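Local structure of PUM-HD domain-containing protein (Caenorhabditis elegans, 7CGF) at residues Gly241-Arg246 and Ala278-Ser283; Val312-Phe317 and Leu349-Lys354. The protein probably binds the 3' untranslated regions of messenger RNAs through its Pumilio-repeat domain, the part of the longer protein caught here with RNA bound. The protein carries 2 engineered substitutions. One frame throughout, in Å; residues are numbered along the deposited sequence.

Contact 1: Gly241-Arg246 and Ala278-Ser283; sequences GSEEDR and AVYHKS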
loop_
_atom_site.group_PDB
_atom_site.type_symbol
_atom_site.label_atom_id
_atom_site.label_comp_id
_atom_site.label_asym_id
_atom_site.label_seq_id
_atom_site.Cartn_x
_atom_site.Cartn_y
_atom_site.Cartn_z
ATOM N N GLY A 241 10.062 3.316 12.078
ATOM C CA GLY A 241 11.390 2.919 12.501
ATOM C C GLY A 241 11.628 3.208 13.974
ATOM O O GLY A 241 10.739 3.628 14.714
ATOM N N SER A 242 12.873 2.984 14.388
ATOM C CA SER A 242 13.292 3.233 15.757
ATOM C C SER A 242 13.612 4.710 15.958
ATOM O O SER A 242 13.749 5.490 15.013
ATOM C CB SER A 242 14.516 2.394 16.109
ATOM O OG SER A 242 15.671 2.812 15.395
ATOM N N GLU A 243 13.745 5.090 17.226
ATOM C CA GLU A 243 14.194 6.439 17.529
ATOM C C GLU A 243 15.567 6.703 16.923
ATOM O O GLU A 243 15.845 7.815 16.451
ATOM C CB GLU A 243 14.206 6.635 19.047
ATOM C CG GLU A 243 14.455 8.060 19.484
ATOM C CD GLU A 243 13.329 8.998 19.100
ATOM O OE1 GLU A 243 12.184 8.532 18.961
ATOM O OE2 GLU A 243 13.599 10.210 18.926
ATOM N N GLU A 244 16.444 5.696 16.928
ATOM C CA GLU A 244 17.750 5.854 16.297
ATOM C C GLU A 244 17.617 6.072 14.793
ATOM O O GLU A 244 18.372 6.863 14.206
ATOM C CB GLU A 244 18.635 4.638 16.574
ATOM C CG GLU A 244 20.074 4.851 16.122
ATOM C CD GLU A 244 20.916 3.588 16.154
ATOM O OE1 GLU A 244 20.446 2.557 16.685
ATOM O OE2 GLU A 244 22.057 3.634 15.644
ATOM N N ASP A 245 16.692 5.344 14.147
ATOM C CA ASP A 245 16.444 5.563 12.724
ATOM C C ASP A 245 16.040 7.004 12.462
ATOM O O ASP A 245 16.546 7.634 11.525
ATOM C CB ASP A 245 15.347 4.634 12.208
ATOM C CG ASP A 245 15.759 3.181 12.215
ATOM O OD1 ASP A 245 16.957 2.883 11.978
ATOM O OD2 ASP A 245 14.855 2.351 12.437
ATOM N N ARG A 246 15.134 7.545 13.286
ATOM C CA ARG A 246 14.728 8.934 13.095
ATOM C C ARG A 246 15.881 9.884 13.377
ATOM O O ARG A 246 16.063 10.870 12.657
ATOM C CB ARG A 246 13.517 9.272 13.964
ATOM C CG ARG A 246 12.189 8.857 13.359
ATOM C CD ARG A 246 11.012 9.222 14.238
ATOM N NE ARG A 246 11.062 8.540 15.529
ATOM C CZ ARG A 246 10.703 7.274 15.692
ATOM N NH1 ARG A 246 10.275 6.574 14.645
ATOM N NH2 ARG A 246 10.772 6.703 16.890
ATOM N N ALA A 278 10.172 14.427 17.292
ATOM C CA ALA A 278 10.088 15.037 18.607
ATOM C C ALA A 278 10.686 16.436 18.574
ATOM O O ALA A 278 11.349 16.842 17.615
ATOM C CB ALA A 278 10.812 14.183 19.643
ATOM N N VAL A 279 10.473 17.173 19.667
ATOM C CA VAL A 279 10.936 18.556 19.711
ATOM C C VAL A 279 12.434 18.639 19.442
ATOM O O VAL A 279 12.900 19.564 18.768
ATOM C CB VAL A 279 10.559 19.205 21.055
ATOM C CG1 VAL A 279 11.108 20.629 21.136
ATOM C CG2 VAL A 279 9.051 19.188 21.236
ATOM N N TYR A 280 13.221 17.674 19.936
ATOM C CA TYR A 280 14.661 17.814 19.744
ATOM C C TYR A 280 15.069 17.603 18.287
ATOM O O TYR A 280 16.110 18.130 17.864
ATOM C CB TYR A 280 15.438 16.881 20.684
ATOM C CG TYR A 280 15.526 15.408 20.319
ATOM C CD1 TYR A 280 14.393 14.654 20.056
ATOM C CD2 TYR A 280 16.757 14.775 20.269
ATOM C CE1 TYR A 280 14.489 13.298 19.739
ATOM C CE2 TYR A 280 16.857 13.435 19.975
ATOM C CZ TYR A 280 15.729 12.705 19.692
ATOM O OH TYR A 280 15.837 11.357 19.375
ATOM N N HIS A 281 14.241 16.905 17.506
ATOM C CA HIS A 281 14.492 16.771 16.070
ATOM C C HIS A 281 14.099 18.034 15.319
ATOM O O HIS A 281 14.818 18.478 14.410
ATOM C CB HIS A 281 13.709 15.596 15.507
ATOM C CG HIS A 281 14.251 14.269 15.907
ATOM N ND1 HIS A 281 13.453 13.155 16.045
ATOM C CD2 HIS A 281 15.511 13.870 16.191
ATOM C CE1 HIS A 281 14.199 12.125 16.396
ATOM N NE2 HIS A 281 15.451 12.529 16.485
ATOM N N LYS A 282 12.946 18.601 15.679
ATOM C CA LYS A 282 12.543 19.887 15.124
ATOM C C LYS A 282 13.589 20.954 15.409
ATOM O O LYS A 282 13.882 21.793 14.552
ATOM C CB LYS A 282 11.185 20.298 15.695
ATOM C CG LYS A 282 10.021 19.413 15.278
ATOM C CD LYS A 282 8.810 19.669 16.165
ATOM C CE LYS A 282 7.648 18.800 15.765
ATOM N NZ LYS A 282 6.419 19.104 16.557
ATOM N N SER A 283 14.189 20.918 16.604
ATOM C CA SER A 283 15.245 21.867 16.946
ATOM C C SER A 283 16.439 21.753 15.998
ATOM O O SER A 283 17.050 22.765 15.635
ATOM C CB SER A 283 15.669 21.641 18.408
ATOM O OG SER A 283 16.839 22.358 18.760
#

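Contact 2: Val312-Phe317 and Leu349-Lys354; sequences VVQKMF and LAKLEK. With nucleotides of chain B.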
loop_
_atom_site.group_PDB
_atom_site.type_symbol
_atom_site.label_atom_id
_atom_site.label_comp_id
_atom_site.label_asym_id
_atom_site.label_seq_id
_atom_site.Cartn_x
_atom_site.Cartn_y
_atom_site.Cartn_z
ATOM N N VAL A 312 8.281 23.450 2.642
ATOM C CA VAL A 312 8.959 22.936 3.827
ATOM C C VAL A 312 9.009 24.010 4.898
ATOM O O VAL A 312 8.816 23.729 6.085
ATOM C CB VAL A 312 10.368 22.426 3.483
ATOM C CG1 VAL A 312 11.050 21.868 4.743
ATOM C CG2 VAL A 312 10.299 21.373 2.378
ATOM N N VAL A 313 9.243 25.263 4.494
ATOM C CA VAL A 313 9.280 26.349 5.477
ATOM C C VAL A 313 7.905 26.541 6.101
ATOM O O VAL A 313 7.772 26.690 7.322
ATOM C CB VAL A 313 9.812 27.644 4.831
ATOM C CG1 VAL A 313 9.719 28.822 5.821
ATOM C CG2 VAL A 313 11.239 27.464 4.371
ATOM N N GLN A 314 6.853 26.509 5.282
ATOM C CA GLN A 314 5.505 26.594 5.825
ATOM C C GLN A 314 5.241 25.474 6.828
ATOM O O GLN A 314 4.672 25.708 7.898
ATOM C CB GLN A 314 4.488 26.556 4.682
ATOM C CG GLN A 314 3.042 26.593 5.138
ATOM C CD GLN A 314 2.622 27.981 5.574
ATOM O OE1 GLN A 314 3.070 28.979 5.006
ATOM N NE2 GLN A 314 1.760 28.057 6.582
ATOM N N LYS A 315 5.648 24.247 6.500
ATOM C CA LYS A 315 5.440 23.137 7.425
ATOM C C LYS A 315 6.199 23.351 8.735
ATOM O O LYS A 315 5.701 23.003 9.809
ATOM C CB LYS A 315 5.869 21.831 6.756
ATOM C CG LYS A 315 5.624 20.573 7.586
ATOM C CD LYS A 315 4.143 20.322 7.864
ATOM C CE LYS A 315 3.351 20.053 6.590
ATOM N NZ LYS A 315 2.031 19.462 6.925
ATOM N N MET A 316 7.413 23.890 8.660
ATOM C CA MET A 316 8.174 24.209 9.868
ATOM C C MET A 316 7.392 25.145 10.776
ATOM O O MET A 316 7.189 24.851 11.957
ATOM C CB MET A 316 9.508 24.848 9.501
ATOM C CG MET A 316 10.422 23.982 8.677
ATOM S SD MET A 316 11.931 24.882 8.327
ATOM C CE MET A 316 12.507 25.003 9.951
ATOM N N PHE A 317 6.939 26.282 10.237
ATOM C CA PHE A 317 6.158 27.221 11.039
ATOM C C PHE A 317 4.946 26.543 11.661
ATOM O O PHE A 317 4.603 26.803 12.818
ATOM C CB PHE A 317 5.709 28.414 10.188
ATOM C CG PHE A 317 6.727 29.515 10.082
ATOM C CD1 PHE A 317 7.754 29.451 9.154
ATOM C CD2 PHE A 317 6.635 30.642 10.894
ATOM C CE1 PHE A 317 8.694 30.481 9.041
ATOM C CE2 PHE A 317 7.571 31.674 10.790
ATOM C CZ PHE A 317 8.597 31.598 9.867
ATOM N N LEU A 349 4.504 34.587 1.885
ATOM C CA LEU A 349 4.426 35.338 3.133
ATOM C C LEU A 349 2.991 35.520 3.601
ATOM O O LEU A 349 2.767 35.785 4.788
ATOM C CB LEU A 349 5.105 36.697 2.969
ATOM C CG LEU A 349 6.634 36.679 2.982
ATOM C CD1 LEU A 349 7.189 37.893 2.265
ATOM C CD2 LEU A 349 7.145 36.626 4.411
ATOM N N ALA A 350 2.017 35.377 2.701
ATOM C CA ALA A 350 0.621 35.554 3.083
ATOM C C ALA A 350 0.132 34.402 3.954
ATOM O O ALA A 350 -0.602 34.620 4.925
ATOM C CB ALA A 350 -0.249 35.701 1.833
ATOM N N LYS A 351 0.528 33.166 3.631
ATOM C CA LYS A 351 0.159 32.052 4.494
ATOM C C LYS A 351 0.926 32.071 5.807
ATOM O O LYS A 351 0.554 31.343 6.730
ATOM C CB LYS A 351 0.383 30.714 3.792
ATOM C CG LYS A 351 0.006 30.695 2.327
ATOM C CD LYS A 351 0.033 29.287 1.800
ATOM C CE LYS A 351 1.426 28.960 1.316
ATOM N NZ LYS A 351 1.600 27.530 0.927
ATOM N N LEU A 352 1.977 32.883 5.914
ATOM C CA LEU A 352 2.701 33.049 7.167
ATOM C C LEU A 352 2.330 34.323 7.912
ATOM O O LEU A 352 2.927 34.602 8.958
ATOM C CB LEU A 352 4.212 33.039 6.917
ATOM C CG LEU A 352 4.826 31.774 6.323
ATOM C CD1 LEU A 352 6.310 31.974 6.155
ATOM C CD2 LEU A 352 4.547 30.593 7.226
ATOM N N GLU A 353 1.364 35.100 7.406
ATOM C CA GLU A 353 1.070 36.405 7.998
ATOM C C GLU A 353 0.697 36.278 9.468
ATOM O O GLU A 353 1.092 37.116 10.288
ATOM C CB GLU A 353 -0.050 37.101 7.222
ATOM N N LYS A 354 -0.047 35.225 9.823
ATOM C CA LYS A 354 -0.464 35.030 11.208
ATOM C C LYS A 354 0.726 34.976 12.157
ATOM O O LYS A 354 0.604 35.366 13.324
ATOM C CB LYS A 354 -1.298 33.753 11.327
ATOM C CG LYS A 354 -0.503 32.458 11.149
ATOM C CD LYS A 354 -1.239 31.246 11.721
ATOM C CE LYS A 354 -2.184 30.628 10.705
ATOM N NZ LYS A 354 -3.449 30.148 11.335
ATOM P P U B 1 -0.805 29.175 -6.629
ATOM O OP1 U B 1 0.337 30.118 -6.792
ATOM O OP2 U B 1 -1.544 29.177 -5.331
ATOM O "O5'" U B 1 -0.318 27.691 -6.991
ATOM C "C5'" U B 1 0.246 27.390 -8.264
ATOM C "C4'" U B 1 1.686 26.950 -8.158
ATOM O "O4'" U B 1 2.440 27.924 -7.385
ATOM C "C3'" U B 1 1.934 25.628 -7.437
ATOM O "O3'" U B 1 1.731 24.497 -8.270
ATOM C "C2'" U B 1 3.366 25.782 -6.939
ATOM O "O2'" U B 1 4.314 25.546 -7.968
ATOM C "C1'" U B 1 3.410 27.272 -6.592
ATOM N N1 U B 1 3.084 27.494 -5.169
ATOM C C2 U B 1 4.127 27.383 -4.266
ATOM O O2 U B 1 5.273 27.141 -4.597
ATOM N N3 U B 1 3.762 27.570 -2.961
ATOM C C4 U B 1 2.506 27.843 -2.485
ATOM O O4 U B 1 2.353 27.981 -1.286
ATOM C C5 U B 1 1.473 27.929 -3.473
ATOM C C6 U B 1 1.802 27.751 -4.750
#

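Contact 1: Gly241-Arg246 and Ala278-Ser283
Tyr280 and Glu243 approach each other from opposite directions across two successive Pumilio repeats, the phenol hydroxyl giving its proton to the carboxylate. The bond is short, Tyr280 OH to Glu243 OE2 2.6 Å, and uses the anti lone pair of OE2. Glu243 reaches that far because its CG stands opposite the backbone N (chi1 -171°) and the chain then bends at chi2, leaving OE2 at the edge of the tyrosine ring and in its plane, the carboxylate itself turned 24° from it. A chi1 of 78° puts Tyr280 CG between its own backbone N and carbonyl carbon, and the ring lies against the imidazole of His281, with Tyr280 CE1 3.4 Å above the middle of one face. The imidazole plane is nearly parallel to the carboxylate plane, and Glu243 OE2 approaches it obliquely, 3.2 Å from His281 CE1, which also lies 3.8 Å from Arg246 CB. On its own helix, Glu243 is held by a salt bridge, Arg246 NH2 to Glu243 OE1 at 3.1 Å. Each carboxylate oxygen thus has its own donor, one charged and one neutral, a pairing that should favour the ionised acid and fix the group's rotation.

Contact 2: Val312-Phe317 and Leu349-Lys354
Leu352 lays its methyl CD2 against both Gln314 and Phe317, joining the predicted Pumilio repeat 294-331 of this all-helical PUM-HD solenoid to residues 349-354 near the C-terminal end of the chain. Toward Phe317 the contact is a CH-pi one: Leu352 CD2 stands over the ring face, 4.2 Å from the centroid and 28° off the normal, while CD1 stands over the same face, itself somewhat off centre. The same CD2 lies close to the amide oxygen, at 3.1 Å from Gln314 OE1, as the two side chains pass in opposite directions. Gln314 arrives there with CG anti to N (chi1 178°) and a bend at chi2 that swings its amide over to the other segment. Its oxygen, Gln314 OE1, also rests 3.4 Å from Lys351 CB, so it touches both the leucine methyl and the base of the lysine. With an alanine here, the amide is gone, which is likely to open a gap beside Leu352 CD2 and Lys351 CB.

Farther out, Met304 of helix 299-304 touches Leu352, and Phe317 packs on Leu328 and Ile329 of helix 322-332 while its ring meets that of Tyr355. Gln314 NE2 makes a weak hydrogen bond to Asp318 OD1. On the RNA side Lys351 extends past the amide, bends at chi3, and points at U1 of chain B; the modelled 2.4 Å from Lys351 NZ to U1 O4 is too short to be taken literally, which leaves the geometry of that hydrogen bond doubtful.

In the fold
Contact 1 comes wholly before contact 2 in the sequence, and both sit toward the C-terminal end of the chain. Their centres are 22 Å apart and their nearest atoms about 6 Å, without touching. Contact 1 joins the starts of helices 243-255 and 279-290, in the predicted repeats 216-251 and 252-287; contact 2 joins helix 309-319 of the predicted repeat 294-331 to helices 345-351 and 353-356. Together they illustrate how a solenoid is built from local joints between neighbours. They differ in their distance from the RNA: the nearest atom of contact 1 is about 15 Å from it, whereas in contact 2 the Lys351 side chain comes up to U1 of chain B.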